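Side-chain contacts in Two-component system sensor histidine kinase (Bacteroides thetaiotaomicron, PDB 3OTT), which probably senses saccharides through this extracellular region of two beta-propellers and a beta-sandwich, and passes the signal on as a histidine kinase and transcription regulator: residues K493-I498 with K517-L522; D511-E516 with L530-H535. One frame throughout, in Å; residues are numbered along the deposited sequence.

Overall arrangement
Both contacts lie where two successive blades of the second propeller meet, with centres about 6 Å apart. Contact 1 joins blade 474-508 to blade 519-552, setting the start of strand 495-499 and the glycine before it against strand 519-524; all four touching residues are buried, and it is apolar throughout apart from one backbone carbonyl. Contact 2 holds the connecting loop between the blades against strand 530-534 of the second. It is buried at its leucine end, among valine and phenylalanine, and opens at Glu516 and His535, where a water bridge takes over. Strands 519-524 and 530-534 are sheet neighbours, and Pro519 packs on Val532, tying the two contacts together.

Contact 1 (K493-I498 with K517-L522); sequences KGIDKI and KSPNYL
Pro519 lays the CG corner of its ring against the backbone of Gly494, with CG 3.4 Å from Gly494 O. The same Pro519 CG is 4.2 Å from Gly494 C, so the ring meets the carbonyl obliquely rather than head-on. This is a van der Waals contact, in which an apolar ring rests on the peptide that leads into strand 495-499 of the preceding blade. Beside it, Ile495 turns both of its branches to account. Its CG1 sits between the backbone N and the carbonyl carbon (chi1 59°), and the extended chain carries Ile495 CD1 to 4.3 Å from Leu522 CD2. The shorter branch serves the other neighbour, Ile495 CG2 lying 4.3 Å from Pro519 CG. One isoleucine thus spans two residues of the facing strand, with packing looser than at the proline corner. Between those residues the strand has a classic beta bulge, where Asn520 and Tyr521 both face Gly533; the probable hydrogen bonds are Asn520 N to Gly533 O, 2.8 Å, and Tyr521 O to Gly533 N, 2.7 Å. Such an interface is characteristic of a beta-propeller, where blades pack face to face: 495-499 is the third strand of its blade, 519-524 the innermost of the next. Around them, Trp486 and Leu488 of strand 485-489, Ile478 of strand 474-479 and Val532 of strand 530-534 complete the apolar layer.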
# COMPACT_ATOMS: atom_id res chain seq x y z
N LYS B 493 -6.51 14.95 41.99
CA LYS B 493 -7.72 14.67 42.79
C LYS B 493 -8.75 15.76 42.48
O LYS B 493 -8.43 16.93 42.55
CB LYS B 493 -7.38 14.65 44.32
CG LYS B 493 -6.12 13.78 44.70
CD LYS B 493 -5.94 13.41 46.22
CE LYS B 493 -5.66 14.62 47.15
NZ LYS B 493 -4.23 14.70 47.75
N GLY B 494 -9.96 15.39 42.13
CA GLY B 494 -10.98 16.36 41.83
C GLY B 494 -10.72 17.00 40.45
O GLY B 494 -9.89 16.51 39.65
N ILE B 495 -11.43 18.09 40.19
CA ILE B 495 -11.24 18.94 39.00
C ILE B 495 -11.25 20.41 39.44
O ILE B 495 -11.83 20.77 40.46
CB ILE B 495 -12.31 18.66 37.83
CG1 ILE B 495 -13.72 18.88 38.33
CG2 ILE B 495 -12.18 17.20 37.21
CD1 ILE B 495 -14.79 18.73 37.20
N ASP B 496 -10.55 21.24 38.71
CA ASP B 496 -10.38 22.61 39.12
C ASP B 496 -11.43 23.42 38.38
O ASP B 496 -11.82 23.04 37.26
CB ASP B 496 -8.94 23.11 38.84
CG ASP B 496 -7.92 22.68 39.96
OD1 ASP B 496 -8.32 22.08 40.97
OD2 ASP B 496 -6.68 22.95 39.85
N LYS B 497 -11.89 24.49 39.01
CA LYS B 497 -12.87 25.40 38.45
C LYS B 497 -12.23 26.78 38.46
O LYS B 497 -11.84 27.28 39.53
CB LYS B 497 -14.18 25.41 39.24
CG LYS B 497 -15.19 26.49 38.73
CD LYS B 497 -16.58 26.57 39.43
CE LYS B 497 -16.49 27.11 40.85
NZ LYS B 497 -16.66 28.54 40.90
N ILE B 498 -12.08 27.35 37.27
CA ILE B 498 -11.60 28.71 37.12
C ILE B 498 -12.74 29.73 36.82
O ILE B 498 -13.58 29.53 35.92
CB ILE B 498 -10.59 28.83 35.98
CG1 ILE B 498 -9.43 27.90 36.21
CG2 ILE B 498 -10.07 30.30 35.86
CD1 ILE B 498 -8.52 27.86 35.07
N LYS B 517 -10.41 6.50 42.06
CA LYS B 517 -11.38 7.24 41.26
C LYS B 517 -10.82 8.56 40.72
O LYS B 517 -11.56 9.49 40.43
CB LYS B 517 -12.71 7.40 42.02
CG LYS B 517 -13.44 6.09 42.12
CD LYS B 517 -14.54 6.13 43.12
CE LYS B 517 -15.75 6.82 42.55
NZ LYS B 517 -16.99 6.23 43.12
N SER B 518 -9.50 8.62 40.62
CA SER B 518 -8.82 9.76 40.00
C SER B 518 -9.32 9.95 38.55
O SER B 518 -9.33 9.01 37.78
CB SER B 518 -7.32 9.54 40.03
OG SER B 518 -6.67 10.56 39.32
N PRO B 519 -9.77 11.16 38.21
CA PRO B 519 -10.43 11.41 36.91
C PRO B 519 -9.46 11.41 35.77
O PRO B 519 -8.32 11.80 35.95
CB PRO B 519 -11.04 12.83 37.06
CG PRO B 519 -10.37 13.47 38.25
CD PRO B 519 -9.67 12.38 39.05
N ASN B 520 -9.91 11.02 34.59
CA ASN B 520 -9.05 11.10 33.43
C ASN B 520 -9.81 11.49 32.16
O ASN B 520 -9.27 11.40 31.09
CB ASN B 520 -8.28 9.78 33.20
CG ASN B 520 -9.17 8.71 32.59
OD1 ASN B 520 -10.30 8.50 33.06
ND2 ASN B 520 -8.70 8.06 31.50
N TYR B 521 -11.05 11.95 32.29
CA TYR B 521 -11.78 12.40 31.15
C TYR B 521 -12.83 13.40 31.54
O TYR B 521 -13.51 13.23 32.56
CB TYR B 521 -12.48 11.25 30.37
CG TYR B 521 -12.57 11.57 28.89
CD1 TYR B 521 -13.61 12.33 28.37
CD2 TYR B 521 -11.56 11.13 28.00
CE1 TYR B 521 -13.65 12.67 26.98
CE2 TYR B 521 -11.61 11.44 26.64
CZ TYR B 521 -12.65 12.21 26.12
OH TYR B 521 -12.69 12.51 24.74
N LEU B 522 -13.03 14.39 30.68
CA LEU B 522 -13.99 15.45 30.98
C LEU B 522 -14.73 15.96 29.73
O LEU B 522 -14.14 16.07 28.69
CB LEU B 522 -13.27 16.58 31.69
CG LEU B 522 -13.86 17.75 32.50
CD1 LEU B 522 -13.67 19.01 31.77
CD2 LEU B 522 -15.27 17.63 33.11

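Contact 2 (D511-E516 with L530-H535); sequences DELTGE and LWVGFH
Leu513 divides its two methyl groups between Val532 and Phe534, and this is the tight end of the contact. Leu513 CD1 meets Val532 CG1 tip to tip at 4.1 Å. Leu513 CD2 approaches the phenyl ring obliquely, 3.7 Å from Phe534 CD2, and the two side chains cross at about a right angle. Phe534 carries its ring between the backbone N and the carbonyl carbon (chi1 51°), which presents that flank to the leucine. Met539 of strand 537-542 also packs on Leu513. The loop is the blade-to-blade connection of the propeller, leading from outer strand 504-508 to inner strand 519-524; on the way an inverse gamma turn is centred on Leu513, whose side-chain end reaches into the apolar layer, and the backbone of Leu513 is hydrogen-bonded to that of Gly494 in the preceding blade. Toward Glu516 and His535 the fit slackens and polar groups take over. Direct contact there is slight, Glu516 O lying 3.8 Å from His535 CB, and a water does the joining: it donates to the backbone carbonyl of the exposed Glu516 (2.6 Å to O) and accepts from His535 N (2.9 Å). The imidazole ND1 of His535 is a third partner of this water, at 3.1 Å.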
# COMPACT_ATOMS: atom_id res chain seq x y z
N ASP B 511 -13.24 14.96 47.23
CA ASP B 511 -13.64 14.03 48.26
C ASP B 511 -13.91 12.62 47.68
O ASP B 511 -13.55 11.62 48.27
CB ASP B 511 -14.82 14.60 49.09
CG ASP B 511 -16.09 14.86 48.25
OD1 ASP B 511 -16.03 14.91 46.97
OD2 ASP B 511 -17.16 15.04 48.88
N GLU B 512 -14.48 12.57 46.48
CA GLU B 512 -14.77 11.32 45.80
C GLU B 512 -13.79 11.02 44.66
O GLU B 512 -13.34 9.88 44.51
CB GLU B 512 -16.22 11.40 45.27
CG GLU B 512 -16.75 10.07 44.76
CD GLU B 512 -18.29 10.03 44.57
OE1 GLU B 512 -19.01 10.95 45.04
OE2 GLU B 512 -18.75 9.04 43.95
N LEU B 513 -13.46 12.02 43.83
CA LEU B 513 -12.61 11.77 42.69
C LEU B 513 -11.13 11.66 43.06
O LEU B 513 -10.36 12.57 42.80
CB LEU B 513 -12.84 12.83 41.66
CG LEU B 513 -14.19 12.89 40.94
CD1 LEU B 513 -14.15 14.20 40.11
CD2 LEU B 513 -14.38 11.72 40.04
N THR B 514 -10.72 10.55 43.65
CA THR B 514 -9.44 10.48 44.34
C THR B 514 -9.03 9.00 44.44
O THR B 514 -9.91 8.13 44.43
CB THR B 514 -9.56 11.13 45.75
OG1 THR B 514 -8.29 11.22 46.38
CG2 THR B 514 -10.42 10.32 46.62
N GLY B 515 -7.72 8.73 44.52
CA GLY B 515 -7.18 7.36 44.56
C GLY B 515 -7.61 6.61 43.31
O GLY B 515 -7.34 7.04 42.18
N GLU B 516 -8.33 5.52 43.51
CA GLU B 516 -8.75 4.71 42.38
C GLU B 516 -9.79 5.46 41.50
O GLU B 516 -10.00 5.13 40.34
CB GLU B 516 -9.25 3.30 42.81
CG GLU B 516 -10.52 3.27 43.66
CD GLU B 516 -11.00 1.85 44.01
OE1 GLU B 516 -10.95 1.50 45.21
OE2 GLU B 516 -11.42 1.08 43.10
N LEU B 530 -21.75 18.49 33.33
CA LEU B 530 -20.38 17.96 33.09
C LEU B 530 -20.29 16.48 33.33
O LEU B 530 -20.80 15.98 34.31
CB LEU B 530 -19.38 18.60 34.04
CG LEU B 530 -18.60 19.87 33.71
CD1 LEU B 530 -19.37 20.72 32.79
CD2 LEU B 530 -18.29 20.63 34.97
N TRP B 531 -19.54 15.80 32.49
CA TRP B 531 -19.31 14.38 32.67
C TRP B 531 -17.82 14.14 32.92
O TRP B 531 -16.95 14.58 32.10
CB TRP B 531 -19.81 13.63 31.43
CG TRP B 531 -21.32 13.69 31.31
CD1 TRP B 531 -22.04 14.69 30.80
CD2 TRP B 531 -22.26 12.71 31.78
NE1 TRP B 531 -23.40 14.41 30.88
CE2 TRP B 531 -23.55 13.19 31.49
CE3 TRP B 531 -22.12 11.46 32.42
CZ2 TRP B 531 -24.72 12.46 31.77
CZ3 TRP B 531 -23.26 10.74 32.72
CH2 TRP B 531 -24.55 11.24 32.39
N VAL B 532 -17.52 13.49 34.05
CA VAL B 532 -16.16 13.11 34.41
C VAL B 532 -15.96 11.58 34.34
O VAL B 532 -16.76 10.79 34.86
CB VAL B 532 -15.76 13.63 35.83
CG1 VAL B 532 -14.20 13.40 36.12
CG2 VAL B 532 -16.07 15.13 36.01
N GLY B 533 -14.90 11.15 33.69
CA GLY B 533 -14.65 9.74 33.53
C GLY B 533 -13.55 9.38 34.49
O GLY B 533 -12.59 10.16 34.69
N PHE B 534 -13.71 8.23 35.13
CA PHE B 534 -12.68 7.62 35.92
C PHE B 534 -12.72 6.10 35.70
O PHE B 534 -13.60 5.56 34.98
CB PHE B 534 -12.86 7.97 37.42
CG PHE B 534 -14.25 7.72 37.97
CD1 PHE B 534 -14.60 6.47 38.47
CD2 PHE B 534 -15.19 8.75 38.05
CE1 PHE B 534 -15.87 6.22 39.01
CE2 PHE B 534 -16.47 8.53 38.60
CZ PHE B 534 -16.81 7.26 39.06
N HIS B 535 -11.79 5.42 36.34
CA HIS B 535 -11.70 3.97 36.25
C HIS B 535 -12.97 3.29 36.68
O HIS B 535 -13.26 3.24 37.87
CB HIS B 535 -10.46 3.42 37.01
CG HIS B 535 -9.20 3.51 36.21
ND1 HIS B 535 -8.65 4.72 35.82
CD2 HIS B 535 -8.42 2.55 35.66
CE1 HIS B 535 -7.57 4.50 35.09
NE2 HIS B 535 -7.40 3.19 34.99
O HOH W 1 -9.69 6.46 38.10